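Side-chain contacts in methylornithine synthase PylB (Methanosarcina barkeri, PDB 3T7V), which catalyses the radical-based isomerization of L-lysine to (3R)-3-methyl-D-ornithine in pyrrolysine biosynthesis, using a [4Fe-4S] cluster and S-adenosylmethionine: residues Q22-D25 and N26-R29; K180-V183 and G184-F187; R190-A193 and R194-A197; I208-G211 and V212-I216; N255-E258 and L259-I262. One frame throughout, in Å; residues are numbered along the deposited sequence.

Contact 1 (Q22-D25 and N26-R29); sequences QLTD and NDLR
The D27 carboxylate lies against T24: the backbone N-H of T24 comes to OD2 from above the carboxylate plane, 47° out of it, in a nearly straight bond (T24 N to D27 OD2, 3.0 Å). The T24 side chain returns the bond, its OG1 accepting from the amide of D27 (D27 N to T24 OG1, 3.0 Å). Together these reciprocal bonds make a capping box at the start of helix 25-32, with T24 as N-cap. T24 OG1 stands between the backbone N and the carbonyl carbon (chi1 65°), which brings it to the amide of D27. OD2 of D27 is gripped a second time by the hydroxyl of Y21, just before the box, and this should fix the rotation of the carboxylate. The first helical bonds follow, from L28 N to T24 O and from R29 N to D25 O. On the buried flank the two leucines cross at about a right angle, methyl against methyl (L23 CD2 to L28 CD2, 4.0 Å). D25 and R29 turn their charges outward from the box, D25 pairing with R224 and R29 with E217, both of helix 216-228. Helix 25-32 is thus held across two helices of the barrel: L23 and L28 pack on M268 of helix 258-268, while D25, L28 and R29 rest on I220 of helix 216-228.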
# COMPACT_ATOMS: atom_id res chain seq x y z
N GLN A 22 15.98 -9.57 16.50
CA GLN A 22 14.90 -10.16 15.68
C GLN A 22 13.76 -10.54 16.62
O GLN A 22 13.95 -11.38 17.46
CB GLN A 22 15.34 -11.46 15.04
CG GLN A 22 16.72 -11.48 14.44
CD GLN A 22 16.65 -11.02 13.03
OE1 GLN A 22 16.04 -10.01 12.73
NE2 GLN A 22 17.27 -11.77 12.14
N LEU A 23 12.56 -9.97 16.40
CA LEU A 23 11.43 -10.31 17.20
C LEU A 23 11.10 -11.81 17.04
O LEU A 23 11.11 -12.36 15.92
CB LEU A 23 10.25 -9.44 16.74
CG LEU A 23 10.20 -8.06 17.39
CD1 LEU A 23 11.39 -7.13 17.49
CD2 LEU A 23 9.00 -7.41 16.69
N THR A 24 10.90 -12.49 18.18
CA THR A 24 10.46 -13.88 18.16
C THR A 24 8.96 -14.01 18.02
O THR A 24 8.25 -13.02 18.11
CB THR A 24 10.86 -14.54 19.49
OG1 THR A 24 10.13 -13.92 20.58
CG2 THR A 24 12.36 -14.40 19.75
N ASP A 25 8.46 -15.24 17.86
CA ASP A 25 7.01 -15.38 17.82
C ASP A 25 6.37 -15.01 19.15
O ASP A 25 5.24 -14.46 19.16
CB ASP A 25 6.54 -16.79 17.37
CG ASP A 25 6.96 -17.13 15.91
OD1 ASP A 25 7.07 -16.22 15.03
OD2 ASP A 25 7.18 -18.33 15.65
N ASN A 26 7.03 -15.33 20.27
CA ASN A 26 6.51 -14.82 21.60
C ASN A 26 6.42 -13.31 21.63
O ASN A 26 5.42 -12.78 22.20
CB ASN A 26 7.29 -15.40 22.76
CG ASN A 26 6.84 -16.84 23.08
OD1 ASN A 26 7.49 -17.49 23.78
ND2 ASN A 26 5.74 -17.30 22.50
N ASP A 27 7.44 -12.60 21.10
CA ASP A 27 7.41 -11.13 21.07
C ASP A 27 6.20 -10.69 20.21
O ASP A 27 5.48 -9.78 20.63
CB ASP A 27 8.69 -10.52 20.45
CG ASP A 27 9.92 -10.84 21.24
OD1 ASP A 27 9.80 -11.10 22.46
OD2 ASP A 27 11.03 -10.80 20.67
N LEU A 28 5.98 -11.31 19.05
CA LEU A 28 4.79 -10.94 18.17
C LEU A 28 3.52 -11.20 18.93
O LEU A 28 2.62 -10.38 18.85
CB LEU A 28 4.82 -11.71 16.84
CG LEU A 28 6.02 -11.40 15.97
CD1 LEU A 28 5.94 -12.23 14.67
CD2 LEU A 28 6.11 -9.93 15.61
N ARG A 29 3.36 -12.36 19.60
CA ARG A 29 2.15 -12.58 20.35
C ARG A 29 1.90 -11.53 21.38
O ARG A 29 0.73 -11.22 21.66
CB ARG A 29 2.11 -13.98 21.02
CG ARG A 29 1.95 -15.10 20.03
CD ARG A 29 2.06 -16.44 20.77
NE ARG A 29 1.90 -17.55 19.80
CZ ARG A 29 0.72 -18.05 19.46
NH1 ARG A 29 -0.43 -17.54 19.95
NH2 ARG A 29 0.66 -19.11 18.66

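Contact 2 (K180-V183 and G184-F187); sequences KLRV and GQSF. With SAM (S-adenosylmethionine), chain C; SF4 (iron/sulfur cluster), chain B.
R182 and Q185 close a type II beta turn, R182 to Q185, that follows helix 175-181 in the radical SAM core and points an arginine at the cofactor. The turn is tied twice. Its backbone bond runs from Q185 N to R182 O (3.1 Å), and its side chains are joined by R182 NH1 to Q185 OE1 (2.9 Å). In the second bond the donor lies in the amide carbonyl plane on a lone pair of OE1, and OE1 lies almost in the guanidinium plane, although the two flat groups are turned 71° apart. The Q185 amide also backs onto the arginine chain, OE1 standing 3.4 Å from R182 CD. R182 runs extended from CG to NE, which carries the guanidinium to the carboxylate of S-adenosylmethionine. There NH2 donates to SAM O (2.7 Å) at the guanidinium edge and more weakly to the ribose O3', while NH1 adds a long, weak bond to the same SAM O. That oxygen also binds iron FE1 of the cluster, an arrangement consistent with holding the carboxylate in place on the cluster. NH2 also forms a salt bridge with E171, and R190 approaches the same cofactor carboxylate; R182 NE is satisfied outside the turn. G184 takes the positive-phi position (phi 81°) of the type II turn. A water lies close to V183 O and accepts from the NH2 branch of the glutamine, which is also bonded elsewhere, at 3.3 Å from Q185 NE2.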
# COMPACT_ATOMS: atom_id res chain seq x y z
N LYS A 180 -10.80 -17.51 0.76
CA LYS A 180 -12.08 -16.83 0.95
C LYS A 180 -12.07 -15.39 0.53
O LYS A 180 -13.15 -14.78 0.39
CB LYS A 180 -12.46 -16.82 2.49
CG LYS A 180 -12.52 -18.21 3.11
CD LYS A 180 -12.96 -18.11 4.63
CE LYS A 180 -12.79 -19.34 5.44
NZ LYS A 180 -13.54 -18.81 6.61
N LEU A 181 -10.86 -14.83 0.40
CA LEU A 181 -10.66 -13.41 0.07
C LEU A 181 -10.38 -13.22 -1.42
O LEU A 181 -11.20 -12.65 -2.14
CB LEU A 181 -9.51 -12.81 0.92
CG LEU A 181 -9.77 -12.80 2.44
CD1 LEU A 181 -8.55 -12.22 3.17
CD2 LEU A 181 -11.10 -12.14 2.78
N ARG A 182 -9.24 -13.71 -1.87
CA ARG A 182 -8.86 -13.61 -3.30
C ARG A 182 -9.42 -14.82 -4.03
O ARG A 182 -8.67 -15.73 -4.47
CB ARG A 182 -7.35 -13.45 -3.49
CG ARG A 182 -6.99 -11.97 -3.18
CD ARG A 182 -5.56 -11.63 -3.66
NE ARG A 182 -5.33 -10.18 -3.57
CZ ARG A 182 -5.80 -9.32 -4.48
NH1 ARG A 182 -6.25 -9.72 -5.65
NH2 ARG A 182 -5.64 -8.02 -4.30
N VAL A 183 -10.74 -14.81 -4.17
CA VAL A 183 -11.48 -15.99 -4.68
C VAL A 183 -11.00 -16.35 -6.08
O VAL A 183 -10.98 -15.51 -7.01
CB VAL A 183 -12.99 -15.67 -4.70
CG1 VAL A 183 -13.71 -16.87 -5.29
CG2 VAL A 183 -13.43 -15.41 -3.27
N GLY A 184 -10.63 -17.62 -6.23
CA GLY A 184 -10.28 -18.14 -7.57
C GLY A 184 -8.85 -17.80 -8.02
O GLY A 184 -8.44 -18.15 -9.15
N GLN A 185 -8.08 -17.10 -7.16
CA GLN A 185 -6.75 -16.71 -7.54
C GLN A 185 -5.72 -17.66 -6.90
O GLN A 185 -5.94 -18.08 -5.76
CB GLN A 185 -6.48 -15.26 -7.04
CG GLN A 185 -7.35 -14.34 -7.87
CD GLN A 185 -7.49 -13.03 -7.15
OE1 GLN A 185 -6.49 -12.42 -6.79
NE2 GLN A 185 -8.75 -12.64 -6.87
N SER A 186 -4.66 -17.99 -7.65
CA SER A 186 -3.58 -18.81 -7.12
C SER A 186 -2.91 -18.06 -5.93
O SER A 186 -2.61 -16.86 -6.02
CB SER A 186 -2.53 -18.88 -8.34
OG SER A 186 -1.46 -19.58 -7.88
N PHE A 187 -2.54 -18.82 -4.91
CA PHE A 187 -1.75 -18.26 -3.85
C PHE A 187 -0.31 -18.09 -4.37
O PHE A 187 0.30 -16.98 -4.26
CB PHE A 187 -1.79 -19.23 -2.68
CG PHE A 187 -1.08 -18.68 -1.46
CD1 PHE A 187 -1.82 -18.01 -0.49
CD2 PHE A 187 0.30 -18.85 -1.31
CE1 PHE A 187 -1.18 -17.47 0.65
CE2 PHE A 187 0.94 -18.37 -0.15
CZ PHE A 187 0.20 -17.67 0.82
N SAM C . -6.40 -5.11 -8.76
CA SAM C . -5.08 -5.16 -8.34
C SAM C . -4.82 -6.06 -7.20
O SAM C . -5.77 -6.64 -6.63
OXT SAM C . -3.59 -6.30 -6.92
CB SAM C . -4.71 -4.05 -7.64
CG SAM C . -5.60 -3.40 -6.66
SD SAM C . -4.80 -3.19 -5.01
CE SAM C . -4.74 -1.42 -4.88
C5' SAM C . -6.16 -3.56 -3.92
C4' SAM C . -5.75 -3.98 -2.72
O4' SAM C . -6.53 -2.78 -2.10
C3' SAM C . -6.09 -5.21 -2.34
O3' SAM C . -4.75 -5.69 -2.45
C2' SAM C . -6.29 -4.77 -0.88
O2' SAM C . -5.10 -4.97 -0.04
C1' SAM C . -6.78 -3.31 -0.80
N9 SAM C . -8.28 -3.29 -0.65
C8 SAM C . -9.26 -3.62 -1.55
N7 SAM C . -10.44 -3.50 -0.97
C5 SAM C . -10.23 -3.07 0.32
C6 SAM C . -11.09 -2.85 1.41
N6 SAM C . -12.42 -3.01 1.32
N1 SAM C . -10.57 -2.40 2.55
C2 SAM C . -9.23 -2.23 2.71
N3 SAM C . -8.35 -2.54 1.72
C4 SAM C . -8.88 -2.94 0.52
FE1 SF4 B . -7.74 -5.91 -7.23
FE2 SF4 B . -10.04 -6.63 -8.63
FE3 SF4 B . -10.36 -5.46 -6.25
FE4 SF4 B . -9.47 -7.95 -6.37
S1 SF4 B . -11.51 -7.27 -7.08
S2 SF4 B . -8.61 -6.28 -5.10
S3 SF4 B . -8.21 -7.98 -8.22
S4 SF4 B . -9.48 -4.49 -8.06
O HOH W 1 -11.13 -13.76 -8.78

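Contact 3 (R190-A193 and R194-A197); sequences RVNA and RRFA. With SAM (S-adenosylmethionine), chain C.
R194 folds its guanidinium back over the preceding helical turn, one face lying above R190 O, which stands 3.7 Å from the plane and offset toward the rim. A bend at chi3 (-57°) turns the group along the helix instead of outward, so that NH1 also meets V191 CG2 (3.8 Å) and NH2 lies near R190 CB (3.9 Å). The same carbonyl accepts the helical bond from R194 N and lies under the R194 guanidinium. The polar ends of R194 are taken up beyond the helix, NH2 by the carbonyl of L168 and by OE1 of Q170, while NH1 makes a long, weak ion pair with D206. R190, one turn earlier, bends at chi3 in the other sense (79°) and reaches S-adenosylmethionine, its NH2 meeting the cofactor carboxylate oxygen OXT at the guanidinium edge (R190 NH2 to SAM OXT, 2.9 Å). Its NE donates to the carbonyl of Y169, which helps fix the rotation of the group. On the exposed flank N192 and R195 lie side by side and point the same way, with N192 OD1 2.9 Å from R195 NH1 near the guanidinium plane, although the amide and guanidinium planes are 76° apart. A193 touches L149. All this is carried by helix 187-200. The two arginines make different links: R194 to the loop after strand 163-167, R190 to the cofactor, where its positive charge is consistent with charge complementarity to the bound cofactor's carboxylate.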
# COMPACT_ATOMS: atom_id res chain seq x y z
N ARG A 190 0.84 -15.13 -7.06
CA ARG A 190 1.23 -13.76 -6.67
C ARG A 190 2.65 -13.78 -6.12
O ARG A 190 3.41 -12.83 -6.35
CB ARG A 190 0.27 -13.07 -5.65
CG ARG A 190 -1.12 -12.87 -6.24
CD ARG A 190 -2.15 -12.35 -5.29
NE ARG A 190 -2.06 -10.90 -5.06
CZ ARG A 190 -2.61 -9.97 -5.85
NH1 ARG A 190 -3.18 -10.31 -7.06
NH2 ARG A 190 -2.63 -8.66 -5.48
N VAL A 191 2.97 -14.81 -5.32
CA VAL A 191 4.32 -14.95 -4.80
C VAL A 191 5.32 -15.02 -5.96
O VAL A 191 6.39 -14.30 -5.94
CB VAL A 191 4.39 -16.22 -3.97
CG1 VAL A 191 5.83 -16.48 -3.57
CG2 VAL A 191 3.52 -16.09 -2.69
N ASN A 192 5.02 -15.82 -6.98
CA ASN A 192 5.93 -16.03 -8.08
C ASN A 192 6.09 -14.77 -8.95
O ASN A 192 7.20 -14.52 -9.50
CB ASN A 192 5.44 -17.24 -8.92
CG ASN A 192 5.68 -18.56 -8.20
OD1 ASN A 192 6.43 -18.64 -7.27
ND2 ASN A 192 4.95 -19.58 -8.60
N ALA A 193 5.00 -13.99 -9.10
CA ALA A 193 5.11 -12.78 -9.87
C ALA A 193 6.02 -11.76 -9.15
O ALA A 193 6.81 -11.07 -9.83
CB ALA A 193 3.69 -12.19 -10.09
N ARG A 194 5.90 -11.66 -7.82
CA ARG A 194 6.81 -10.73 -7.13
C ARG A 194 8.25 -11.21 -7.27
O ARG A 194 9.13 -10.37 -7.41
CB ARG A 194 6.39 -10.59 -5.67
CG ARG A 194 5.08 -9.79 -5.51
CD ARG A 194 4.85 -9.39 -4.02
NE ARG A 194 4.84 -10.54 -3.15
CZ ARG A 194 3.81 -11.32 -2.86
NH1 ARG A 194 4.13 -12.41 -2.14
NH2 ARG A 194 2.52 -11.03 -3.21
N ARG A 195 8.49 -12.52 -7.24
CA ARG A 195 9.84 -13.01 -7.40
C ARG A 195 10.39 -12.72 -8.79
O ARG A 195 11.55 -12.27 -8.93
CB ARG A 195 9.83 -14.52 -7.14
CG ARG A 195 9.70 -14.75 -5.63
CD ARG A 195 9.73 -16.23 -5.20
NE ARG A 195 10.76 -16.95 -5.99
CZ ARG A 195 10.53 -17.69 -7.09
NH1 ARG A 195 9.27 -17.89 -7.52
NH2 ARG A 195 11.52 -18.27 -7.71
N PHE A 196 9.55 -12.91 -9.81
CA PHE A 196 9.97 -12.64 -11.19
C PHE A 196 10.29 -11.14 -11.33
O PHE A 196 11.27 -10.75 -11.96
CB PHE A 196 8.86 -13.06 -12.19
CG PHE A 196 9.26 -12.79 -13.63
CD1 PHE A 196 10.06 -13.71 -14.29
CD2 PHE A 196 8.89 -11.62 -14.25
CE1 PHE A 196 10.46 -13.45 -15.63
CE2 PHE A 196 9.27 -11.32 -15.57
CZ PHE A 196 10.07 -12.25 -16.24
N ALA A 197 9.42 -10.30 -10.75
CA ALA A 197 9.63 -8.86 -10.86
C ALA A 197 10.96 -8.48 -10.18
O ALA A 197 11.74 -7.68 -10.79
CB ALA A 197 8.46 -8.11 -10.18
N SAM C . -6.40 -5.11 -8.76
CA SAM C . -5.08 -5.16 -8.34
C SAM C . -4.82 -6.06 -7.20
O SAM C . -5.77 -6.64 -6.63
OXT SAM C . -3.59 -6.30 -6.92
CB SAM C . -4.71 -4.05 -7.64
CG SAM C . -5.60 -3.40 -6.66
SD SAM C . -4.80 -3.19 -5.01
CE SAM C . -4.74 -1.42 -4.88
C5' SAM C . -6.16 -3.56 -3.92
C4' SAM C . -5.75 -3.98 -2.72
O4' SAM C . -6.53 -2.78 -2.10
C3' SAM C . -6.09 -5.21 -2.34
O3' SAM C . -4.75 -5.69 -2.45
C2' SAM C . -6.29 -4.77 -0.88
O2' SAM C . -5.10 -4.97 -0.04
C1' SAM C . -6.78 -3.31 -0.80
N9 SAM C . -8.28 -3.29 -0.65
C8 SAM C . -9.26 -3.62 -1.55
N7 SAM C . -10.44 -3.50 -0.97
C5 SAM C . -10.23 -3.07 0.32
C6 SAM C . -11.09 -2.85 1.41
N6 SAM C . -12.42 -3.01 1.32
N1 SAM C . -10.57 -2.40 2.55
C2 SAM C . -9.23 -2.23 2.71
N3 SAM C . -8.35 -2.54 1.72
C4 SAM C . -8.88 -2.94 0.52

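Contact 4 (I208-G211 and V212-I216); sequences ILTG and VGNDI
V212, G211 and L209 bury most surface where strand 203-210 of the TIM-type barrel passes into the loop that leads to helix 216-228. V212 CG1 (chi1 73°) turns back over the strand end and meets L209 CB (4.1 Å) and L209 O. V212 thus packs on L209, a residue of the S-adenosylmethionine pocket that touches the cofactor, and on F239. The chain makes its turn at G211, with positive phi (82°). G213, also at positive phi, lets the loop continue toward N214, its N-H held by D252. N214 then reaches back across the turn. Its amide nitrogen gives an almost straight bond to the threonine hydroxyl (N214 ND2 to T210 OG1, 3.1 Å, 178°), with the acceptor in the amide plane. On the other branch OD1 accepts from the V212 amide (V212 N to N214 OD1, 3.1 Å), whose donor lies nearly along the C=O axis. One asparagine side chain thereby bridges the strand end and the loop. Neither group stops there: T210 OG1 is also bonded to the carbonyl of L256, and N214 ND2 to the hydroxyl of T219 in helix 216-228. D215 then caps that helix, its OD1 taking the amide of S218. Inside the loop a water accepts from G211 N (3.2 Å) and lies 2.9 Å from N214 O.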
# COMPACT_ATOMS: atom_id res chain seq x y z
N ILE A 208 -0.70 -6.93 3.78
CA ILE A 208 -1.75 -7.73 4.43
C ILE A 208 -2.95 -6.93 4.84
O ILE A 208 -2.88 -5.68 4.97
CB ILE A 208 -1.11 -8.55 5.53
CG1 ILE A 208 -0.65 -7.61 6.60
CG2 ILE A 208 -0.11 -9.57 4.88
CD1 ILE A 208 0.04 -8.36 7.81
N LEU A 209 -4.10 -7.58 4.91
CA LEU A 209 -5.31 -6.98 5.39
C LEU A 209 -5.54 -7.38 6.81
O LEU A 209 -5.32 -8.53 7.18
CB LEU A 209 -6.44 -7.48 4.55
CG LEU A 209 -6.83 -6.85 3.33
CD1 LEU A 209 -8.14 -7.53 2.80
CD2 LEU A 209 -7.22 -5.40 3.56
N THR A 210 -5.99 -6.43 7.64
CA THR A 210 -6.40 -6.75 9.00
C THR A 210 -7.82 -6.38 9.17
O THR A 210 -8.34 -5.61 8.41
CB THR A 210 -5.47 -6.11 10.08
OG1 THR A 210 -5.79 -6.72 11.34
CG2 THR A 210 -5.63 -4.64 10.22
N GLY A 211 -8.48 -6.96 10.18
CA GLY A 211 -9.90 -6.69 10.38
C GLY A 211 -10.78 -7.52 9.51
O GLY A 211 -11.94 -7.15 9.28
N VAL A 212 -10.23 -8.62 8.97
CA VAL A 212 -10.94 -9.38 7.95
C VAL A 212 -11.09 -10.82 8.43
O VAL A 212 -11.26 -11.74 7.62
CB VAL A 212 -10.19 -9.23 6.56
CG1 VAL A 212 -8.88 -10.06 6.61
CG2 VAL A 212 -11.13 -9.37 5.33
N GLY A 213 -11.00 -11.04 9.74
CA GLY A 213 -11.22 -12.35 10.36
C GLY A 213 -9.89 -13.02 10.69
O GLY A 213 -9.87 -14.20 11.09
N ASN A 214 -8.79 -12.30 10.48
CA ASN A 214 -7.48 -12.78 10.94
C ASN A 214 -7.33 -12.60 12.44
O ASN A 214 -7.54 -11.53 13.00
CB ASN A 214 -6.37 -11.96 10.24
CG ASN A 214 -6.53 -10.45 10.42
OD1 ASN A 214 -7.61 -9.89 10.10
ND2 ASN A 214 -5.50 -9.76 10.93
N ASP A 215 -7.04 -13.68 13.11
CA ASP A 215 -6.68 -13.60 14.54
C ASP A 215 -5.19 -13.38 14.75
O ASP A 215 -4.44 -13.23 13.76
CB ASP A 215 -7.23 -14.87 15.31
CG ASP A 215 -6.50 -16.21 14.95
OD1 ASP A 215 -5.70 -16.33 13.95
OD2 ASP A 215 -6.71 -17.25 15.71
N ILE A 216 -4.70 -13.43 15.97
CA ILE A 216 -3.25 -13.22 16.19
C ILE A 216 -2.46 -14.25 15.43
O ILE A 216 -1.46 -13.87 14.80
CB ILE A 216 -2.92 -13.22 17.69
CG1 ILE A 216 -3.43 -11.97 18.32
CG2 ILE A 216 -1.43 -13.46 17.98
CD1 ILE A 216 -3.37 -11.94 19.85
O HOH W 2 -8.52 -8.79 12.81

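Contact 5 (N255-E258 and L259-I262); sequences NLSE and LKII
K260 curls back from the first turn of helix 258-268 to the loop before it, its ammonium bonding the carbonyl of N255 (K260 NZ to N255 O, 2.7 Å). The donor stands 48° above the carbonyl plane, off the lone pairs; the lysine chain bends at chi2 and chi3 to bring NZ there, and the lysine and N255 side chains cross at about a right angle. S257 is the N-cap: its OG accepts an almost straight bond from the K260 amide (S257 OG to K260 N, 3.2 Å). The helical bonds I261 N to S257 O and I262 N to E258 O continue the turn. I261 CD1 lies against L256 O (4.0 Å) and more loosely against the apolar L256 CB (4.5 Å), and I262 CD1 against E258 OE2 (4.0 Å). L256 is the centre of an inverse gamma turn just before the cap, and its side chain packs on I216 and T219 of helix 216-228. A second shell holds the charged groups. NZ of K260 is also bonded by the carbonyls of L32 and L34, so three backbone oxygens share one ammonium. E258, extended with CG anti to the backbone N (chi1 -179°), reaches strand 233-238, where OE1 bonds T238 OG1, while OE2 pairs with R289 of helix 278-291. Both charged groups near this helix start are buried: the ammonium is met by three carbonyl oxygens, the carboxylate by R289 and T238, which probably favours the charged forms.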
# COMPACT_ATOMS: atom_id res chain seq x y z
N ASN A 255 -8.83 -7.06 18.34
CA ASN A 255 -8.00 -5.94 18.81
C ASN A 255 -6.82 -5.67 17.84
O ASN A 255 -5.86 -4.90 18.19
CB ASN A 255 -7.46 -6.27 20.24
CG ASN A 255 -7.51 -5.08 21.18
OD1 ASN A 255 -8.16 -4.07 20.90
ND2 ASN A 255 -6.82 -5.20 22.33
N LEU A 256 -6.86 -6.29 16.64
CA LEU A 256 -5.69 -6.26 15.75
C LEU A 256 -5.73 -5.08 14.79
O LEU A 256 -5.99 -5.18 13.53
CB LEU A 256 -5.44 -7.54 15.00
CG LEU A 256 -5.17 -8.74 15.83
CD1 LEU A 256 -5.50 -10.00 15.09
CD2 LEU A 256 -3.68 -8.77 16.19
N SER A 257 -5.36 -3.97 15.38
CA SER A 257 -5.55 -2.74 14.71
C SER A 257 -4.39 -2.55 13.74
O SER A 257 -3.28 -3.03 13.98
CB SER A 257 -5.63 -1.61 15.70
OG SER A 257 -4.33 -1.33 16.13
N GLU A 258 -4.67 -1.81 12.70
CA GLU A 258 -3.64 -1.44 11.75
C GLU A 258 -2.46 -0.69 12.47
O GLU A 258 -1.33 -0.90 12.11
CB GLU A 258 -4.31 -0.60 10.69
CG GLU A 258 -3.36 -0.14 9.59
CD GLU A 258 -4.02 0.82 8.64
OE1 GLU A 258 -5.31 0.79 8.54
OE2 GLU A 258 -3.27 1.59 7.96
N LEU A 259 -2.73 0.18 13.46
CA LEU A 259 -1.62 0.89 14.07
C LEU A 259 -0.65 -0.01 14.79
O LEU A 259 0.56 0.14 14.70
CB LEU A 259 -2.13 1.97 15.04
CG LEU A 259 -3.21 2.92 14.49
CD1 LEU A 259 -3.54 3.86 15.67
CD2 LEU A 259 -2.60 3.69 13.33
N LYS A 260 -1.20 -0.98 15.53
CA LYS A 260 -0.36 -1.98 16.20
C LYS A 260 0.49 -2.75 15.18
O LYS A 260 1.66 -3.01 15.38
CB LYS A 260 -1.30 -2.97 16.98
CG LYS A 260 -0.64 -3.92 17.92
CD LYS A 260 -1.60 -4.24 19.15
CE LYS A 260 -2.96 -4.58 18.63
NZ LYS A 260 -3.66 -5.37 19.70
N ILE A 261 -0.13 -3.12 14.06
CA ILE A 261 0.62 -3.93 13.13
C ILE A 261 1.65 -3.09 12.39
O ILE A 261 2.72 -3.57 12.06
CB ILE A 261 -0.32 -4.63 12.13
CG1 ILE A 261 -1.17 -5.68 12.93
CG2 ILE A 261 0.42 -5.36 10.97
CD1 ILE A 261 -2.33 -6.12 12.10
N ILE A 262 1.35 -1.80 12.12
CA ILE A 262 2.40 -0.88 11.55
C ILE A 262 3.64 -0.84 12.45
O ILE A 262 4.77 -0.92 11.97
CB ILE A 262 1.86 0.53 11.27
CG1 ILE A 262 0.93 0.51 10.08
CG2 ILE A 262 3.01 1.50 11.06
CD1 ILE A 262 0.17 1.82 9.93

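Contacts 2 and 3 form the cofactor side of the set: their arginines lie close, R182 NH2 to R190 NH2 at 3.3 Å, like charges gathered at the carboxylate of S-adenosylmethionine. Contact 4 touches contact 2 through L181 CD2 and V212 CG2 (3.8 Å), and its L209 side chain is about 4 Å from the cofactor. Contacts 4 and 5 have centres about 10 Å apart, L256 CD1 packing on D215 C at 3.4 Å; the E258 side chain of contact 5 is about 8 Å from S-adenosylmethionine and from 5-amino-D-isoleucine. Contact 1 lies furthest from the chain's centre, about 24 Å, away from the annotated sites; it touches contact 4 through R29 CG and I216 CG2 (4.3 Å).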